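Local coordinates for protein polysialic acid O-acetyltransferase (Escherichia coli, PDB 3JQY) that transfers acetyl groups from acetyl-CoA to the O7 or O9 hydroxyls of sialic acid residues in long capsular polysialic acid chains, at residues Ser50-Val55 and Cys72-Val77; Ser92-Asp97 and Ala116-Val121. All blocks are in the same frame, centred on the assembly; numbering follows the deposited sequence.

How the contacts relate
Both contacts join successive turns of the left-handed beta-helix, and they follow one another along the chain: contact 1 closes at Val77 before contact 2 opens at Ser92. Their centres lie about 9 Å apart. Strands 53-58, 71-80, 97-101 and 119-121 are consecutive parallel neighbours in one sheet, so the two contacts stack successive coils into one continuous wall of the helix. Between them the ladder is unbroken, with Thr76 N probably hydrogen-bonded to Gly96 O and Arg73 N to Ile94 O. Contact 1 lies away from the acetyl-CoA site predicted by similarity, whereas Val120 in contact 2 comes within about 11 Å of Lys180, side chain to side chain.

Contact 1: residues Ser50-Val55 and Cys72-Val77; sequences SKENKV and CRWLTV
Lys51 and Glu52 lay their aliphatic parts over one face of the Trp74 indole at a corner of the left-handed beta-helix. Glu52 CB sits 3.6 Å from the centroid of the five-membered ring of Trp74, a CH-pi contact, and Lys51 CG makes a second one over the six-membered ring. The Glu52 carboxylate lies nearly parallel to the indole, the planes 7° apart. Lys51 runs alongside the indole because its CG stands between the backbone N and the carbonyl carbon (chi1 71°). Its CD also approaches a face of the Arg73 guanidinium, 3.4 Å from Arg73 NH2, while Arg73 NH1 is bonded to Asn49 O. Replacing Lys51 by alanine would remove CG and CD, and is likely to strip the outer part of the six-membered ring and this guanidinium face of their methylene packing.

Beneath, Trp74 N donates to Lys51 O (3.0 Å), and beyond the corner the parallel ladder resumes with Lys54 N to Leu75 O (2.8 Å). A water bonds Glu52 O and Thr76 OG1. Lys51 NZ stands 4.6 Å from Arg73 NH2, a like-charge pair; cohesion therefore probably comes from backbone bonds and methylene-on-ring packing rather than from a salt bridge between the segments.

Contact 2: residues Ser92-Asp97 and Ala116-Val121; sequences SKIKGD and AGFEVV
Asp97 grips the next turn with both its backbone polar atoms: its N donates to Phe118 O at 2.8 Å, and its O accepts from Val120 N at 2.9 Å. These bonds straddle Glu119, which pairs with Asp97 in parallel register, as expected between successive coils of the left-handed beta-helix of hexapeptide-repeat transferases. The first bond is nearly straight at its hydrogen (166°), yet the donor is tilted 32° from the carbonyl plane of Phe118. A water donates to the same carbonyl oxygen and to Asp97 OD1, so that Phe118 O receives two hydrogen bonds and the Asp97 carboxylate is tied back to the adjoining coil.

Just before the ladder, the chain turns a corner at Gly96. Its CA approaches Phe118 O to 3.3 Å, and a side chain there would run into that oxygen; the backbone angles of Gly96 likewise suit a residue without CB. The Phe118 side chain points toward the 92-97 segment, and with CG opposite the backbone N (chi1 -174°) its ring lies in the buried interior. There it meets Ile94 CD1 through CE2, 4.3 Å away, and the hydrophobic cluster continues to Leu141 and Ile129. Val120 also packs inward, against Val106 and Val127.

Farther out, the extended chain of Lys95 passes Ala116, its CD 4.1 Å from Ala116 CB. The Lys95 carbonyl is less well served: its oxygen is buried by the contact without a polar partner in the model, and it abuts the start of the Phe118 side chain, with Lys95 O 3.3 Å from Phe118 CB.

Contact 1: residues Ser50-Val55 and Cys72-Val77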
# COMPACT_ATOMS: atom_id res chain seq x y z
N SER B 50 23.64 -16.04 -2.83
CA SER B 50 23.19 -15.40 -1.59
C SER B 50 24.08 -14.25 -1.14
O SER B 50 25.28 -14.26 -1.38
CB SER B 50 23.11 -16.45 -0.47
OG SER B 50 22.13 -17.43 -0.77
N LYS B 51 23.48 -13.26 -0.48
CA LYS B 51 24.23 -12.10 -0.01
C LYS B 51 23.47 -11.30 1.05
O LYS B 51 22.24 -11.28 1.07
CB LYS B 51 24.56 -11.18 -1.18
CG LYS B 51 23.35 -10.45 -1.73
CD LYS B 51 23.71 -9.59 -2.94
CE LYS B 51 24.72 -8.52 -2.58
NZ LYS B 51 25.04 -7.66 -3.76
N GLU B 52 24.23 -10.64 1.92
CA GLU B 52 23.70 -9.61 2.81
C GLU B 52 22.62 -10.13 3.75
O GLU B 52 21.61 -9.46 3.97
CB GLU B 52 23.16 -8.43 1.99
CG GLU B 52 24.22 -7.71 1.17
CD GLU B 52 25.14 -6.86 2.02
OE1 GLU B 52 24.86 -6.69 3.22
OE2 GLU B 52 26.15 -6.35 1.48
N ASN B 53 22.85 -11.31 4.31
CA ASN B 53 21.88 -11.92 5.22
C ASN B 53 22.29 -11.76 6.68
O ASN B 53 23.47 -11.60 7.00
CB ASN B 53 21.70 -13.39 4.89
CG ASN B 53 21.36 -13.61 3.44
OD1 ASN B 53 22.12 -14.25 2.69
ND2 ASN B 53 20.24 -13.06 3.02
N LYS B 54 21.30 -11.80 7.57
CA LYS B 54 21.57 -11.63 9.00
C LYS B 54 20.70 -12.53 9.86
O LYS B 54 19.52 -12.73 9.58
CB LYS B 54 21.35 -10.16 9.39
CG LYS B 54 22.32 -9.20 8.70
CD LYS B 54 21.67 -7.85 8.40
CE LYS B 54 21.06 -7.21 9.64
NZ LYS B 54 22.05 -7.09 10.75
N VAL B 55 21.29 -13.08 10.92
CA VAL B 55 20.53 -13.78 11.94
C VAL B 55 20.85 -13.15 13.29
O VAL B 55 22.01 -12.89 13.62
CB VAL B 55 20.79 -15.29 11.94
CG1 VAL B 55 22.26 -15.58 12.16
CG2 VAL B 55 19.95 -15.98 13.02
N CYS B 72 19.25 -16.89 -0.33
CA CYS B 72 18.85 -15.86 0.61
C CYS B 72 19.52 -14.57 0.20
O CYS B 72 20.74 -14.50 0.13
CB CYS B 72 19.31 -16.21 2.02
SG CYS B 72 18.65 -17.76 2.65
N ARG B 73 18.71 -13.55 -0.08
CA ARG B 73 19.25 -12.23 -0.39
C ARG B 73 18.55 -11.16 0.45
O ARG B 73 17.33 -11.02 0.41
CB ARG B 73 19.11 -11.94 -1.90
CG ARG B 73 19.86 -12.96 -2.76
CD ARG B 73 19.55 -12.80 -4.24
NE ARG B 73 20.06 -11.53 -4.77
CZ ARG B 73 21.31 -11.33 -5.16
NH1 ARG B 73 22.21 -12.30 -5.07
NH2 ARG B 73 21.67 -10.14 -5.64
N TRP B 74 19.35 -10.42 1.21
CA TRP B 74 18.83 -9.44 2.16
C TRP B 74 17.78 -10.05 3.07
O TRP B 74 16.75 -9.45 3.34
CB TRP B 74 18.31 -8.20 1.43
CG TRP B 74 19.42 -7.42 0.84
CD1 TRP B 74 20.23 -6.53 1.48
CD2 TRP B 74 19.88 -7.48 -0.51
NE1 TRP B 74 21.17 -6.03 0.61
CE2 TRP B 74 20.97 -6.59 -0.62
CE3 TRP B 74 19.47 -8.19 -1.65
CZ2 TRP B 74 21.66 -6.40 -1.82
CZ3 TRP B 74 20.16 -7.99 -2.83
CH2 TRP B 74 21.24 -7.10 -2.91
N LEU B 75 18.06 -11.26 3.53
CA LEU B 75 17.20 -11.91 4.51
C LEU B 75 17.70 -11.59 5.92
O LEU B 75 18.89 -11.68 6.20
CB LEU B 75 17.23 -13.43 4.29
CG LEU B 75 16.54 -14.25 5.38
CD1 LEU B 75 15.04 -14.03 5.32
CD2 LEU B 75 16.88 -15.73 5.22
N THR B 76 16.77 -11.19 6.80
CA THR B 76 17.07 -10.99 8.21
C THR B 76 16.11 -11.87 9.00
O THR B 76 14.90 -11.79 8.83
CB THR B 76 16.86 -9.52 8.65
OG1 THR B 76 17.70 -8.66 7.86
CG2 THR B 76 17.21 -9.34 10.13
N VAL B 77 16.67 -12.73 9.85
CA VAL B 77 15.87 -13.58 10.74
C VAL B 77 16.16 -13.17 12.17
O VAL B 77 17.30 -13.24 12.62
CB VAL B 77 16.21 -15.07 10.56
CG1 VAL B 77 15.30 -15.91 11.43
CG2 VAL B 77 16.08 -15.48 9.10
O HOH W 1 19.76 -8.49 5.81

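Contact 2: residues Ser92-Asp97 and Ala116-Val121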
# COMPACT_ATOMS: atom_id res chain seq x y z
N SER B 92 14.48 -23.09 -2.34
CA SER B 92 13.62 -21.92 -2.21
C SER B 92 14.43 -20.65 -2.44
O SER B 92 15.66 -20.68 -2.43
CB SER B 92 12.96 -21.89 -0.83
OG SER B 92 13.95 -21.94 0.19
N LYS B 93 13.74 -19.53 -2.62
CA LYS B 93 14.40 -18.25 -2.81
C LYS B 93 13.71 -17.26 -1.89
O LYS B 93 12.50 -17.09 -1.97
CB LYS B 93 14.27 -17.78 -4.26
CG LYS B 93 14.86 -18.74 -5.28
CD LYS B 93 14.88 -18.09 -6.65
CE LYS B 93 15.45 -19.03 -7.70
NZ LYS B 93 15.51 -18.36 -9.03
N ILE B 94 14.48 -16.61 -1.03
CA ILE B 94 13.87 -15.77 -0.00
C ILE B 94 14.59 -14.44 0.21
O ILE B 94 15.82 -14.34 0.06
CB ILE B 94 13.75 -16.53 1.34
CG1 ILE B 94 12.96 -15.70 2.35
CG2 ILE B 94 15.13 -16.88 1.86
CD1 ILE B 94 12.38 -16.51 3.49
N LYS B 95 13.79 -13.43 0.53
CA LYS B 95 14.25 -12.10 0.89
C LYS B 95 13.34 -11.63 2.03
O LYS B 95 12.31 -12.25 2.29
CB LYS B 95 14.11 -11.14 -0.29
CG LYS B 95 14.74 -11.66 -1.58
CD LYS B 95 14.72 -10.62 -2.68
CE LYS B 95 15.25 -11.22 -3.98
NZ LYS B 95 15.87 -10.18 -4.85
N GLY B 96 13.71 -10.54 2.70
CA GLY B 96 12.83 -9.94 3.68
C GLY B 96 13.16 -10.20 5.14
O GLY B 96 14.29 -10.50 5.50
N ASP B 97 12.14 -10.06 5.98
CA ASP B 97 12.33 -10.11 7.42
C ASP B 97 11.43 -11.15 8.05
O ASP B 97 10.21 -11.09 7.91
CB ASP B 97 12.01 -8.74 8.02
CG ASP B 97 12.99 -7.67 7.58
OD1 ASP B 97 12.60 -6.79 6.79
OD2 ASP B 97 14.16 -7.72 8.02
N ALA B 116 11.00 -9.41 -2.59
CA ALA B 116 11.49 -8.40 -1.66
C ALA B 116 10.33 -7.77 -0.89
O ALA B 116 9.23 -7.62 -1.42
CB ALA B 116 12.27 -7.32 -2.43
N GLY B 117 10.59 -7.38 0.35
CA GLY B 117 9.57 -6.72 1.15
C GLY B 117 8.76 -7.69 1.98
O GLY B 117 7.81 -7.30 2.65
N PHE B 118 9.14 -8.96 1.94
CA PHE B 118 8.49 -10.01 2.74
C PHE B 118 8.65 -9.72 4.23
O PHE B 118 9.74 -9.35 4.68
CB PHE B 118 9.14 -11.34 2.39
CG PHE B 118 8.49 -12.54 3.04
CD1 PHE B 118 7.17 -12.86 2.79
CD2 PHE B 118 9.25 -13.39 3.84
CE1 PHE B 118 6.60 -13.99 3.35
CE2 PHE B 118 8.68 -14.51 4.41
CZ PHE B 118 7.36 -14.82 4.17
N GLU B 119 7.57 -9.87 5.00
CA GLU B 119 7.64 -9.75 6.46
C GLU B 119 6.82 -10.85 7.12
O GLU B 119 5.68 -11.09 6.71
CB GLU B 119 7.07 -8.41 6.96
CG GLU B 119 7.54 -7.15 6.24
CD GLU B 119 6.81 -5.91 6.73
OE1 GLU B 119 6.26 -5.95 7.86
OE2 GLU B 119 6.76 -4.89 5.99
N VAL B 120 7.38 -11.50 8.14
CA VAL B 120 6.60 -12.41 8.98
C VAL B 120 6.58 -11.91 10.42
O VAL B 120 7.64 -11.60 10.98
CB VAL B 120 7.15 -13.84 8.96
CG1 VAL B 120 6.38 -14.72 9.95
CG2 VAL B 120 7.07 -14.43 7.55
N VAL B 121 5.38 -11.83 11.00
CA VAL B 121 5.20 -11.39 12.38
C VAL B 121 4.53 -12.51 13.17
O VAL B 121 3.50 -13.03 12.75
CB VAL B 121 4.27 -10.16 12.44
CG1 VAL B 121 4.15 -9.64 13.87
CG2 VAL B 121 4.76 -9.07 11.50
O HOH W 2 10.98 -6.89 4.41